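Local coordinates for methyltransferase small domain-containing protein (Thermoplasma acidophilum, PDB 1NE2) that is of unknown function but probably transfers methyl groups from S-adenosylmethionine to a substrate not yet identified, at residues N8-R13 and Y39-I44; R13-Q18 and T32-A37; G63-G68 and T113-P118. All coordinates share one frame; numbering follows the deposited sequence.

Interaction 1: residues N8-R13 and Y39-I44; sequences NDLEIR and YFLIEI
Leu10, on helix 6-14, and Ile42, on helix 34-46, meet through one methyl each: CD2 of Leu10 lies 3.8 Å from CD1 of Ile42. The two side chains do not butt end-on. They run past each other in opposite directions, so the touching methyls lie alongside. Leu10 reaches across because its CG stands anti to the backbone N (chi1 174°), which sends the branch out from its helix and carries CD2 toward helix 34-46. Ile42 is folded instead: with chi1 -67° and chi2 -54°, its CG1 arm curls and presents CD1 to the leucine. A second, looser touch comes from the same leucine methyl, whose CD2 is 4.3 Å from Leu41 CB, close to the root of that side chain. A single branch of Leu10 thus rests against two successive residues of the other helix, while the backbones stay well apart, Leu10 CA and Ile42 CA being 8.6 Å from each other. Leu71 and Leu72 pack against Leu10, and Leu72 also reaches Ile42, which extends the apolar patch toward helix 64-71. On another side of helix 34-46, Tyr39 OH hydrogen-bonds to Glu168. No hydrogen bond or salt bridge links the two segments. The contact is purely aliphatic, a small buried patch of three residues that contributes dispersion and excludes water, with no polar pairing between the segments.

Interaction 2: residues R13-Q18 and T32-A37; sequences RLQKLQ and TDASTA
Ala34 offers its CB to two neighbours on segment 13-18: CG of Gln15 approaches that methyl to 3.7 Å, and CB of Leu14 to 4.2 Å. Leu14 then extends along the first turn of helix 34-46. Its CG is anti to the carbonyl carbon (chi1 -66°), and this places CD1 3.9 Å from Ala34 O and 4.1 Å from Ala37 CB, one turn further on. Gln15 contributes only the aliphatic part of its chain. Small alanines at these points let the backbones come close, with Leu14 CA and Ala34 CA 5.9 Å apart.

One shell out, Asp33 fixes the start of the second helix as its N-cap. Thr36 N donates to Asp33 OD1 over 2.9 Å in a nearly straight bond (169°), meeting the oxygen from above the carboxylate plane. Thr36 OG1 gives its hydrogen to Asp33 OD2, on the syn side and also at 2.9 Å, so both carboxylate oxygens are gripped and the group's rotation is fixed. On the other segment a type I turn from Leu14 to Leu17 leads the chain away, and Leu17 packs on Cys67 of helix 64-71.

Leu14 and Gln15 thus cover the N-capped first turn of helix 34-46, part of what is probably a class I (Rossmann-like) methyltransferase domain.

Interaction 3: residues G63-G68 and T113-P118; sequences GILACG and TWIMNP
Leu65, in the first turn of helix 64-71, points at strand 111-116 and can be traced outward atom by atom. Its CB also faces the strand but stops 4.6 Å from Ile115 CG2, short of a close touch. At CG the chain turns: this atom stands anti to the carbonyl carbon (chi1 -64°), and the fork beyond it splits the work. CD1 does the touching across the contact, 3.8 Å from CG2 of Ile115 and 4.3 Å from CB of Asn117, so one methyl spans two residues on the same face of the chain as it leaves the strand. CD2 turns toward Ala37 of helix 34-46, and the Phe40 ring lies against both methyls. Ile115 answers with its short branch, CG2, which its chi1 of -59° sets anti to the backbone N; the two side chains meet at a slant rather than stacking in line. Between Ile115 and Asn117, the selenomethionine at 116 turns its CB away and its side chain reaches Phe131 of helix 126-138.

Two residues before Leu65, Gly63 occupies the N-cap position, with phi 84°; two after it, Cys67 is tied to Cys94 by a disulfide. Gly63, at the turn, and Ala66, in the helix, fit a GxGxxA pattern, consistent with the cofactor-binding strand-turn-helix of methyltransferases. Asn117 and Pro118 begin an Asn-Pro-Pro-Phe sequence that resembles the (Asn/Asp)-Pro-Pro-(Tyr/Phe) motif of many amino-methyltransferases, though the substrate here is unknown. The contact packs the helix after strand 54-58 against parallel strand 111-116, as in the class I methyltransferase core.

Overall arrangement
From the N terminus, helix 6-14 comes first, and both early contacts pin it to helix 34-46. Interaction 2 closes the shorter loop, from Arg13-Gln18 to Thr32-Ala37, spanning the unmodelled residues 19-31; interaction 1 closes the wider one around it, and the two share Arg13. Interaction 3 opens only afterwards, in series, and its loop takes in strands 76-81 and 98-101 and helix 84-93 before strand 111-116 returns beside strand 54-58. Helix 34-46 joins all three: Phe40 and Ile44 reach Ile115, Leu41 packs on Gly68, and Ala37 meets Ile64. Together they layer the N-terminal helix, two inner helices and the central sheet.

Interaction 1: residues N8-R13 and Y39-I44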
ATOM      1  N   ASN B   8     -24.300   0.866   8.541  1.00 27.08           N
ATOM      2  CA  ASN B   8     -25.247  -0.095   7.992  1.00 27.84           C
ATOM      3  C   ASN B   8     -25.017  -0.321   6.505  1.00 24.89           C
ATOM      4  O   ASN B   8     -25.137  -1.446   6.021  1.00 22.99           O
ATOM      5  CB  ASN B   8     -26.687   0.368   8.225  1.00 34.31           C
ATOM      6  CG  ASN B   8     -27.136   0.168   9.657  1.00 40.09           C
ATOM      7  OD1 ASN B   8     -27.069  -0.941  10.190  1.00 42.97           O
ATOM      8  ND2 ASN B   8     -27.600   1.241  10.288  1.00 42.56           N
ATOM      9  N   ASP B   9     -24.676   0.744   5.786  1.00 20.62           N
ATOM     10  CA  ASP B   9     -24.429   0.640   4.351  1.00 21.73           C
ATOM     11  C   ASP B   9     -23.188  -0.207   4.073  1.00 20.32           C
ATOM     12  O   ASP B   9     -23.149  -0.961   3.101  1.00 20.03           O
ATOM     13  CB  ASP B   9     -24.264   2.029   3.726  1.00 26.22           C
ATOM     14  CG  ASP B   9     -25.529   2.870   3.823  1.00 32.76           C
ATOM     15  OD1 ASP B   9     -26.630   2.284   3.901  1.00 32.85           O
ATOM     16  OD2 ASP B   9     -25.423   4.117   3.806  1.00 31.51           O
ATOM     17  N   LEU B  10     -22.171  -0.077   4.923  1.00 16.43           N
ATOM     18  CA  LEU B  10     -20.951  -0.861   4.765  1.00 17.79           C
ATOM     19  C   LEU B  10     -21.248  -2.305   5.145  1.00 17.36           C
ATOM     20  O   LEU B  10     -20.860  -3.241   4.446  1.00 17.17           O
ATOM     21  CB  LEU B  10     -19.836  -0.324   5.675  1.00 15.98           C
ATOM     22  CG  LEU B  10     -18.539  -1.143   5.713  1.00 17.36           C
ATOM     23  CD1 LEU B  10     -17.885  -1.171   4.335  1.00 18.42           C
ATOM     24  CD2 LEU B  10     -17.584  -0.537   6.737  1.00 15.20           C
ATOM     25  N   GLU B  11     -21.948  -2.474   6.262  1.00 17.07           N
ATOM     26  CA  GLU B  11     -22.291  -3.801   6.744  1.00 18.08           C
ATOM     27  C   GLU B  11     -22.966  -4.665   5.683  1.00 18.53           C
ATOM     28  O   GLU B  11     -22.616  -5.834   5.525  1.00 16.73           O
ATOM     29  CB  GLU B  11     -23.190  -3.705   7.983  1.00 17.85           C
ATOM     30  CG  GLU B  11     -23.261  -5.011   8.762  1.00 20.28           C
ATOM     31  CD  GLU B  11     -24.233  -4.962   9.932  1.00 23.13           C
ATOM     32  OE1 GLU B  11     -24.314  -3.914  10.604  1.00 22.57           O
ATOM     33  OE2 GLU B  11     -24.908  -5.983  10.183  1.00 21.22           O
ATOM     34  N   ILE B  12     -23.920  -4.102   4.941  1.00 17.05           N
ATOM     35  CA  ILE B  12     -24.601  -4.896   3.927  1.00 20.91           C
ATOM     36  C   ILE B  12     -23.677  -5.282   2.783  1.00 22.24           C
ATOM     37  O   ILE B  12     -23.885  -6.306   2.138  1.00 22.00           O
ATOM     38  CB  ILE B  12     -25.864  -4.183   3.375  1.00 24.25           C
ATOM     39  CG1 ILE B  12     -25.513  -2.799   2.842  1.00 26.66           C
ATOM     40  CG2 ILE B  12     -26.916  -4.090   4.468  1.00 23.85           C
ATOM     41  CD1 ILE B  12     -26.694  -2.069   2.242  1.00 31.31           C
ATOM     42  N   ARG B  13     -22.648  -4.476   2.526  1.00 20.14           N
ATOM     43  CA  ARG B  13     -21.708  -4.825   1.471  1.00 20.15           C
ATOM     44  C   ARG B  13     -20.801  -5.947   1.977  1.00 19.07           C
ATOM     45  O   ARG B  13     -20.409  -6.833   1.220  1.00 22.79           O
ATOM     46  CB  ARG B  13     -20.882  -3.601   1.049  1.00 19.69           C
ATOM     47  CG  ARG B  13     -21.692  -2.539   0.302  1.00 23.40           C
ATOM     48  CD  ARG B  13     -22.224  -3.081  -1.029  1.00 30.54           C
ATOM     49  NE  ARG B  13     -21.163  -3.303  -2.009  1.00 34.81           N
ATOM     50  CZ  ARG B  13     -20.661  -2.359  -2.804  1.00 32.96           C
ATOM     51  NH1 ARG B  13     -21.121  -1.117  -2.744  1.00 34.54           N
ATOM     52  NH2 ARG B  13     -19.693  -2.659  -3.658  1.00 36.73           N
ATOM     53  N   TYR B  39     -18.398  -1.862  12.450  1.00 16.42           N
ATOM     54  CA  TYR B  39     -18.245  -0.916  13.558  1.00 15.75           C
ATOM     55  C   TYR B  39     -16.783  -0.500  13.714  1.00 14.88           C
ATOM     56  O   TYR B  39     -16.457   0.692  13.791  1.00 14.56           O
ATOM     57  CB  TYR B  39     -18.713  -1.547  14.871  1.00 16.68           C
ATOM     58  CG  TYR B  39     -18.527  -0.644  16.072  1.00 17.18           C
ATOM     59  CD1 TYR B  39     -19.417   0.395  16.328  1.00 18.10           C
ATOM     60  CD2 TYR B  39     -17.453  -0.822  16.945  1.00 15.69           C
ATOM     61  CE1 TYR B  39     -19.248   1.240  17.424  1.00 20.66           C
ATOM     62  CE2 TYR B  39     -17.275   0.022  18.046  1.00 20.53           C
ATOM     63  CZ  TYR B  39     -18.178   1.049  18.277  1.00 20.90           C
ATOM     64  OH  TYR B  39     -18.014   1.893  19.356  1.00 20.89           O
ATOM     65  N   PHE B  40     -15.914  -1.504  13.776  1.00 13.04           N
ATOM     66  CA  PHE B  40     -14.477  -1.310  13.937  1.00 14.90           C
ATOM     67  C   PHE B  40     -13.902  -0.445  12.817  1.00 15.64           C
ATOM     68  O   PHE B  40     -13.202   0.540  13.083  1.00 14.93           O
ATOM     69  CB  PHE B  40     -13.809  -2.694  13.972  1.00 13.15           C
ATOM     70  CG  PHE B  40     -12.307  -2.674  14.040  1.00 14.99           C
ATOM     71  CD1 PHE B  40     -11.636  -2.002  15.060  1.00 16.78           C
ATOM     72  CD2 PHE B  40     -11.564  -3.416  13.123  1.00 16.53           C
ATOM     73  CE1 PHE B  40     -10.243  -2.076  15.170  1.00 16.53           C
ATOM     74  CE2 PHE B  40     -10.177  -3.497  13.220  1.00 17.64           C
ATOM     75  CZ  PHE B  40      -9.511  -2.825  14.251  1.00 16.94           C
ATOM     76  N   LEU B  41     -14.216  -0.797  11.571  1.00 14.78           N
ATOM     77  CA  LEU B  41     -13.714  -0.047  10.414  1.00 14.84           C
ATOM     78  C   LEU B  41     -14.222   1.393  10.344  1.00 13.87           C
ATOM     79  O   LEU B  41     -13.469   2.293   9.978  1.00 14.58           O
ATOM     80  CB  LEU B  41     -14.052  -0.779   9.111  1.00 15.03           C
ATOM     81  CG  LEU B  41     -13.327  -2.115   8.891  1.00 16.44           C
ATOM     82  CD1 LEU B  41     -13.844  -2.752   7.600  1.00 15.48           C
ATOM     83  CD2 LEU B  41     -11.818  -1.897   8.803  1.00 15.44           C
ATOM     84  N   ILE B  42     -15.483   1.621  10.695  1.00 14.72           N
ATOM     85  CA  ILE B  42     -16.005   2.981  10.658  1.00 15.98           C
ATOM     86  C   ILE B  42     -15.270   3.860  11.677  1.00 16.88           C
ATOM     87  O   ILE B  42     -15.040   5.048  11.431  1.00 14.78           O
ATOM     88  CB  ILE B  42     -17.534   3.015  10.906  1.00 16.55           C
ATOM     89  CG1 ILE B  42     -18.261   2.339   9.741  1.00 19.68           C
ATOM     90  CG2 ILE B  42     -18.008   4.460  11.072  1.00 19.00           C
ATOM     91  CD1 ILE B  42     -17.900   2.899   8.372  1.00 18.78           C
ATOM     92  N   GLU B  43     -14.890   3.286  12.817  1.00 14.95           N
ATOM     93  CA  GLU B  43     -14.143   4.061  13.805  1.00 17.39           C
ATOM     94  C   GLU B  43     -12.831   4.531  13.175  1.00 15.05           C
ATOM     95  O   GLU B  43     -12.445   5.693  13.300  1.00 16.20           O
ATOM     96  CB  GLU B  43     -13.816   3.219  15.042  1.00 14.20           C
ATOM     97  CG  GLU B  43     -14.994   2.912  15.942  1.00 15.80           C
ATOM     98  CD  GLU B  43     -14.550   2.342  17.277  1.00 17.27           C
ATOM     99  OE1 GLU B  43     -13.565   1.573  17.294  1.00 18.62           O
ATOM    100  OE2 GLU B  43     -15.185   2.664  18.304  1.00 18.86           O
ATOM    101  N   ILE B  44     -12.136   3.618  12.502  1.00 13.29           N
ATOM    102  CA  ILE B  44     -10.868   3.962  11.868  1.00 13.01           C
ATOM    103  C   ILE B  44     -11.099   5.020  10.786  1.00 14.75           C
ATOM    104  O   ILE B  44     -10.291   5.938  10.609  1.00 14.29           O
ATOM    105  CB  ILE B  44     -10.205   2.706  11.237  1.00 12.69           C
ATOM    106  CG1 ILE B  44     -10.043   1.617  12.311  1.00 13.98           C
ATOM    107  CG2 ILE B  44      -8.842   3.079  10.643  1.00 15.40           C
ATOM    108  CD1 ILE B  44      -9.410   0.312  11.805  1.00 14.53           C
TER

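Interaction 2: residues R13-Q18 and T32-A37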
ATOM      1  N   ARG B  13     -22.648  -4.476   2.526  1.00 20.14           N
ATOM      2  CA  ARG B  13     -21.708  -4.825   1.471  1.00 20.15           C
ATOM      3  C   ARG B  13     -20.801  -5.947   1.977  1.00 19.07           C
ATOM      4  O   ARG B  13     -20.409  -6.833   1.220  1.00 22.79           O
ATOM      5  CB  ARG B  13     -20.882  -3.601   1.049  1.00 19.69           C
ATOM      6  CG  ARG B  13     -21.692  -2.539   0.302  1.00 23.40           C
ATOM      7  CD  ARG B  13     -22.224  -3.081  -1.029  1.00 30.54           C
ATOM      8  NE  ARG B  13     -21.163  -3.303  -2.009  1.00 34.81           N
ATOM      9  CZ  ARG B  13     -20.661  -2.359  -2.804  1.00 32.96           C
ATOM     10  NH1 ARG B  13     -21.121  -1.117  -2.744  1.00 34.54           N
ATOM     11  NH2 ARG B  13     -19.693  -2.659  -3.658  1.00 36.73           N
ATOM     12  N   LEU B  14     -20.474  -5.920   3.266  1.00 17.47           N
ATOM     13  CA  LEU B  14     -19.637  -6.964   3.840  1.00 16.99           C
ATOM     14  C   LEU B  14     -20.394  -8.293   3.921  1.00 18.76           C
ATOM     15  O   LEU B  14     -19.796  -9.362   3.804  1.00 21.66           O
ATOM     16  CB  LEU B  14     -19.154  -6.562   5.240  1.00 18.51           C
ATOM     17  CG  LEU B  14     -18.208  -5.359   5.329  1.00 17.47           C
ATOM     18  CD1 LEU B  14     -17.803  -5.111   6.790  1.00 17.76           C
ATOM     19  CD2 LEU B  14     -16.976  -5.631   4.473  1.00 18.09           C
ATOM     20  N   GLN B  15     -21.706  -8.230   4.110  1.00 18.08           N
ATOM     21  CA  GLN B  15     -22.496  -9.452   4.215  1.00 22.15           C
ATOM     22  C   GLN B  15     -22.536 -10.227   2.900  1.00 28.15           C
ATOM     23  O   GLN B  15     -22.828 -11.422   2.885  1.00 26.86           O
ATOM     24  CB  GLN B  15     -23.909  -9.109   4.706  1.00 20.63           C
ATOM     25  CG  GLN B  15     -23.902  -8.580   6.146  1.00 19.64           C
ATOM     26  CD  GLN B  15     -25.180  -7.862   6.529  1.00 21.32           C
ATOM     27  OE1 GLN B  15     -25.836  -7.249   5.689  1.00 20.21           O
ATOM     28  NE2 GLN B  15     -25.525  -7.912   7.813  1.00 21.96           N
ATOM     29  N   LYS B  16     -22.216  -9.555   1.800  1.00 35.38           N
ATOM     30  CA  LYS B  16     -22.208 -10.205   0.494  1.00 41.70           C
ATOM     31  C   LYS B  16     -20.976 -11.099   0.333  1.00 45.38           C
ATOM     32  O   LYS B  16     -20.979 -12.039  -0.463  1.00 47.42           O
ATOM     33  CB  LYS B  16     -22.239  -9.157  -0.617  1.00 43.43           C
ATOM     34  CG  LYS B  16     -23.450  -8.246  -0.563  1.00 46.26           C
ATOM     35  CD  LYS B  16     -23.400  -7.200  -1.660  1.00 50.99           C
ATOM     36  CE  LYS B  16     -24.559  -6.223  -1.541  1.00 54.08           C
ATOM     37  NZ  LYS B  16     -24.480  -5.144  -2.567  1.00 58.17           N
ATOM     38  N   LEU B  17     -19.924 -10.803   1.090  1.00 46.90           N
ATOM     39  CA  LEU B  17     -18.696 -11.587   1.034  1.00 50.20           C
ATOM     40  C   LEU B  17     -18.955 -13.042   1.418  1.00 51.92           C
ATOM     41  O   LEU B  17     -20.009 -13.374   1.963  1.00 52.28           O
ATOM     42  CB  LEU B  17     -17.637 -10.990   1.966  1.00 49.67           C
ATOM     43  CG  LEU B  17     -16.813  -9.800   1.462  1.00 49.83           C
ATOM     44  CD1 LEU B  17     -17.709  -8.734   0.855  1.00 49.76           C
ATOM     45  CD2 LEU B  17     -16.007  -9.238   2.621  1.00 50.28           C
ATOM     46  N   GLN B  18     -17.981 -13.901   1.134  1.00 53.67           N
ATOM     47  CA  GLN B  18     -18.086 -15.325   1.435  1.00 55.08           C
ATOM     48  C   GLN B  18     -17.294 -15.680   2.691  1.00 55.08           C
ATOM     49  O   GLN B  18     -16.113 -15.351   2.805  1.00 52.54           O
ATOM     50  CB  GLN B  18     -17.568 -16.143   0.252  1.00 57.36           C
ATOM     51  CG  GLN B  18     -18.224 -15.785  -1.070  1.00 60.80           C
ATOM     52  CD  GLN B  18     -17.562 -16.460  -2.253  1.00 63.81           C
ATOM     53  OE1 GLN B  18     -17.944 -16.237  -3.403  1.00 65.16           O
ATOM     54  NE2 GLN B  18     -16.562 -17.292  -1.978  1.00 64.88           N
ATOM     55  N   THR B  32     -14.467 -12.215  12.955  1.00 32.36           N
ATOM     56  CA  THR B  32     -15.338 -11.096  13.290  1.00 29.85           C
ATOM     57  C   THR B  32     -16.514 -11.030  12.318  1.00 26.22           C
ATOM     58  O   THR B  32     -16.331 -11.061  11.099  1.00 25.40           O
ATOM     59  CB  THR B  32     -14.573  -9.753  13.243  1.00 34.79           C
ATOM     60  OG1 THR B  32     -14.161  -9.479  11.899  1.00 38.66           O
ATOM     61  CG2 THR B  32     -13.339  -9.811  14.134  1.00 37.79           C
ATOM     62  N   ASP B  33     -17.718 -10.942  12.872  1.00 21.24           N
ATOM     63  CA  ASP B  33     -18.939 -10.873  12.075  1.00 19.24           C
ATOM     64  C   ASP B  33     -19.013  -9.534  11.347  1.00 18.62           C
ATOM     65  O   ASP B  33     -18.284  -8.596  11.683  1.00 18.01           O
ATOM     66  CB  ASP B  33     -20.157 -11.059  12.985  1.00 21.90           C
ATOM     67  CG  ASP B  33     -20.304  -9.940  13.994  1.00 24.31           C
ATOM     68  OD1 ASP B  33     -20.887  -8.901  13.645  1.00 22.01           O
ATOM     69  OD2 ASP B  33     -19.819 -10.091  15.136  1.00 30.17           O
ATOM     70  N   ALA B  34     -19.903  -9.438  10.361  1.00 17.62           N
ATOM     71  CA  ALA B  34     -20.032  -8.221   9.567  1.00 15.51           C
ATOM     72  C   ALA B  34     -20.365  -6.962  10.362  1.00 14.20           C
ATOM     73  O   ALA B  34     -19.864  -5.887  10.039  1.00 14.55           O
ATOM     74  CB  ALA B  34     -21.059  -8.427   8.446  1.00 13.60           C
ATOM     75  N   SER B  35     -21.196  -7.090  11.398  1.00 14.78           N
ATOM     76  CA  SER B  35     -21.575  -5.938  12.221  1.00 14.15           C
ATOM     77  C   SER B  35     -20.370  -5.392  12.987  1.00 15.39           C
ATOM     78  O   SER B  35     -20.081  -4.188  12.950  1.00 14.05           O
ATOM     79  CB  SER B  35     -22.675  -6.340  13.211  1.00 16.32           C
ATOM     80  OG  SER B  35     -23.045  -5.241  14.031  1.00 18.04           O
ATOM     81  N   THR B  36     -19.685  -6.278  13.695  1.00 13.94           N
ATOM     82  CA  THR B  36     -18.509  -5.896  14.464  1.00 15.38           C
ATOM     83  C   THR B  36     -17.420  -5.341  13.548  1.00 15.85           C
ATOM     84  O   THR B  36     -16.772  -4.345  13.874  1.00 16.63           O
ATOM     85  CB  THR B  36     -17.960  -7.099  15.256  1.00 18.10           C
ATOM     86  OG1 THR B  36     -18.969  -7.558  16.168  1.00 19.60           O
ATOM     87  CG2 THR B  36     -16.721  -6.696  16.044  1.00 20.55           C
ATOM     88  N   ALA B  37     -17.227  -5.983  12.401  1.00 13.95           N
ATOM     89  CA  ALA B  37     -16.219  -5.540  11.444  1.00 14.37           C
ATOM     90  C   ALA B  37     -16.538  -4.138  10.941  1.00 15.46           C
ATOM     91  O   ALA B  37     -15.650  -3.286  10.852  1.00 13.75           O
ATOM     92  CB  ALA B  37     -16.140  -6.509  10.272  1.00 15.86           C
TER

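Interaction 3: residues G63-G68 and T113-P118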
ATOM      1  N   GLY B  63     -10.520 -12.029   4.457  1.00 17.92           N
ATOM      2  CA  GLY B  63     -10.351 -10.688   3.935  1.00 18.33           C
ATOM      3  C   GLY B  63     -11.399  -9.643   4.279  1.00 18.68           C
ATOM      4  O   GLY B  63     -11.337  -8.539   3.756  1.00 17.01           O
ATOM      5  N   ILE B  64     -12.336  -9.957   5.168  1.00 14.41           N
ATOM      6  CA  ILE B  64     -13.382  -8.992   5.495  1.00 16.52           C
ATOM      7  C   ILE B  64     -12.897  -7.585   5.870  1.00 17.76           C
ATOM      8  O   ILE B  64     -13.443  -6.593   5.386  1.00 16.23           O
ATOM      9  CB  ILE B  64     -14.317  -9.534   6.608  1.00 17.97           C
ATOM     10  CG1 ILE B  64     -15.513  -8.596   6.771  1.00 15.85           C
ATOM     11  CG2 ILE B  64     -13.555  -9.697   7.915  1.00 20.73           C
ATOM     12  CD1 ILE B  64     -16.570  -9.097   7.750  1.00 17.98           C
ATOM     13  N   LEU B  65     -11.875  -7.477   6.712  1.00 15.11           N
ATOM     14  CA  LEU B  65     -11.403  -6.147   7.093  1.00 14.34           C
ATOM     15  C   LEU B  65     -10.702  -5.413   5.946  1.00 14.34           C
ATOM     16  O   LEU B  65     -10.762  -4.185   5.860  1.00 14.40           O
ATOM     17  CB  LEU B  65     -10.487  -6.230   8.321  1.00 17.61           C
ATOM     18  CG  LEU B  65     -11.140  -6.740   9.616  1.00 15.79           C
ATOM     19  CD1 LEU B  65     -10.138  -6.623  10.769  1.00 17.53           C
ATOM     20  CD2 LEU B  65     -12.389  -5.938   9.939  1.00 19.00           C
ATOM     21  N   ALA B  66     -10.061  -6.163   5.053  1.00 15.57           N
ATOM     22  CA  ALA B  66      -9.367  -5.562   3.917  1.00 15.51           C
ATOM     23  C   ALA B  66     -10.394  -5.085   2.899  1.00 16.37           C
ATOM     24  O   ALA B  66     -10.296  -3.972   2.390  1.00 16.74           O
ATOM     25  CB  ALA B  66      -8.418  -6.583   3.276  1.00 16.41           C
ATOM     26  N   CYS B  67     -11.376  -5.935   2.603  1.00 16.54           N
ATOM     27  CA  CYS B  67     -12.429  -5.578   1.661  1.00 18.04           C
ATOM     28  C   CYS B  67     -13.165  -4.353   2.188  1.00 18.13           C
ATOM     29  O   CYS B  67     -13.515  -3.447   1.428  1.00 16.31           O
ATOM     30  CB  CYS B  67     -13.430  -6.728   1.500  1.00 21.67           C
ATOM     31  SG  CYS B  67     -12.801  -8.249   0.715  1.00 22.20           S
ATOM     32  N   GLY B  68     -13.418  -4.341   3.495  1.00 14.41           N
ATOM     33  CA  GLY B  68     -14.115  -3.218   4.098  1.00 14.06           C
ATOM     34  C   GLY B  68     -13.350  -1.914   3.956  1.00 15.56           C
ATOM     35  O   GLY B  68     -13.940  -0.849   3.718  1.00 14.01           O
ATOM     36  N   THR B 113      -1.790   2.996   7.571  1.00 15.60           N
ATOM     37  CA  THR B 113      -2.541   2.288   8.592  1.00 13.77           C
ATOM     38  C   THR B 113      -2.380   0.776   8.595  1.00 13.33           C
ATOM     39  O   THR B 113      -2.451   0.137   7.551  1.00 13.59           O
ATOM     40  CB  THR B 113      -4.033   2.623   8.408  1.00 13.26           C
ATOM     41  OG1 THR B 113      -4.187   4.048   8.357  1.00 13.95           O
ATOM     42  CG2 THR B 113      -4.872   2.047   9.543  1.00 13.71           C
ATOM     43  N   TRP B 114      -2.163   0.218   9.782  1.00 11.35           N
ATOM     44  CA  TRP B 114      -2.024  -1.228   9.973  1.00 12.78           C
ATOM     45  C   TRP B 114      -3.222  -1.729  10.776  1.00 15.13           C
ATOM     46  O   TRP B 114      -3.538  -1.192  11.849  1.00 15.28           O
ATOM     47  CB  TRP B 114      -0.726  -1.542  10.741  1.00 14.88           C
ATOM     48  CG  TRP B 114      -0.543  -2.980  11.194  1.00 14.87           C
ATOM     49  CD1 TRP B 114      -1.204  -3.625  12.208  1.00 14.67           C
ATOM     50  CD2 TRP B 114       0.429  -3.911  10.698  1.00 13.82           C
ATOM     51  NE1 TRP B 114      -0.697  -4.890  12.377  1.00 16.81           N
ATOM     52  CE2 TRP B 114       0.307  -5.092  11.465  1.00 17.13           C
ATOM     53  CE3 TRP B 114       1.393  -3.857   9.683  1.00 16.62           C
ATOM     54  CZ2 TRP B 114       1.118  -6.215  11.252  1.00 16.88           C
ATOM     55  CZ3 TRP B 114       2.204  -4.978   9.469  1.00 19.00           C
ATOM     56  CH2 TRP B 114       2.057  -6.139  10.256  1.00 17.59           C
ATOM     57  N   ILE B 115      -3.891  -2.755  10.252  1.00 13.63           N
ATOM     58  CA  ILE B 115      -5.041  -3.349  10.924  1.00 13.93           C
ATOM     59  C   ILE B 115      -4.799  -4.832  11.164  1.00 16.98           C
ATOM     60  O   ILE B 115      -4.282  -5.532  10.296  1.00 15.44           O
ATOM     61  CB  ILE B 115      -6.328  -3.234  10.085  1.00 16.71           C
ATOM     62  CG1 ILE B 115      -6.642  -1.764   9.794  1.00 19.78           C
ATOM     63  CG2 ILE B 115      -7.483  -3.885  10.841  1.00 17.92           C
ATOM     64  CD1 ILE B 115      -7.747  -1.570   8.741  1.00 16.81           C
HETATM   65  N   MSE B 116      -5.172  -5.308  12.345  1.00 18.65           N
HETATM   66  CA  MSE B 116      -5.012  -6.715  12.676  1.00 18.95           C
HETATM   67  C   MSE B 116      -6.128  -7.189  13.602  1.00 21.98           C
HETATM   68  O   MSE B 116      -6.766  -6.392  14.291  1.00 18.27           O
HETATM   69  CB  MSE B 116      -3.648  -6.951  13.331  1.00 19.15           C
HETATM   70  CG  MSE B 116      -3.485  -6.281  14.683  1.00 23.82           C
HETATM   71 SE   MSE B 116      -1.676  -6.443  15.351  0.75 36.36          SE
HETATM   72  CE  MSE B 116      -1.683  -8.286  15.911  1.00 38.52           C
ATOM     73  N   ASN B 117      -6.360  -8.498  13.605  1.00 21.54           N
ATOM     74  CA  ASN B 117      -7.391  -9.108  14.436  1.00 27.04           C
ATOM     75  C   ASN B 117      -6.770 -10.333  15.112  1.00 33.48           C
ATOM     76  O   ASN B 117      -6.994 -11.470  14.689  1.00 35.88           O
ATOM     77  CB  ASN B 117      -8.589  -9.506  13.567  1.00 31.52           C
ATOM     78  CG  ASN B 117      -9.657 -10.248  14.346  1.00 37.98           C
ATOM     79  OD1 ASN B 117     -10.068  -9.823  15.426  1.00 42.60           O
ATOM     80  ND2 ASN B 117     -10.122 -11.363  13.793  1.00 41.33           N
ATOM     81  N   PRO B 118      -5.968 -10.099  16.169  1.00 39.03           N
ATOM     82  CA  PRO B 118      -5.230 -11.052  17.011  1.00 46.03           C
ATOM     83  C   PRO B 118      -6.053 -12.145  17.682  1.00 51.61           C
ATOM     84  O   PRO B 118      -6.967 -11.863  18.457  1.00 52.71           O
ATOM     85  CB  PRO B 118      -4.564 -10.152  18.051  1.00 45.89           C
ATOM     86  CG  PRO B 118      -4.409  -8.865  17.345  1.00 44.90           C
ATOM     87  CD  PRO B 118      -5.720  -8.724  16.633  1.00 41.82           C
TER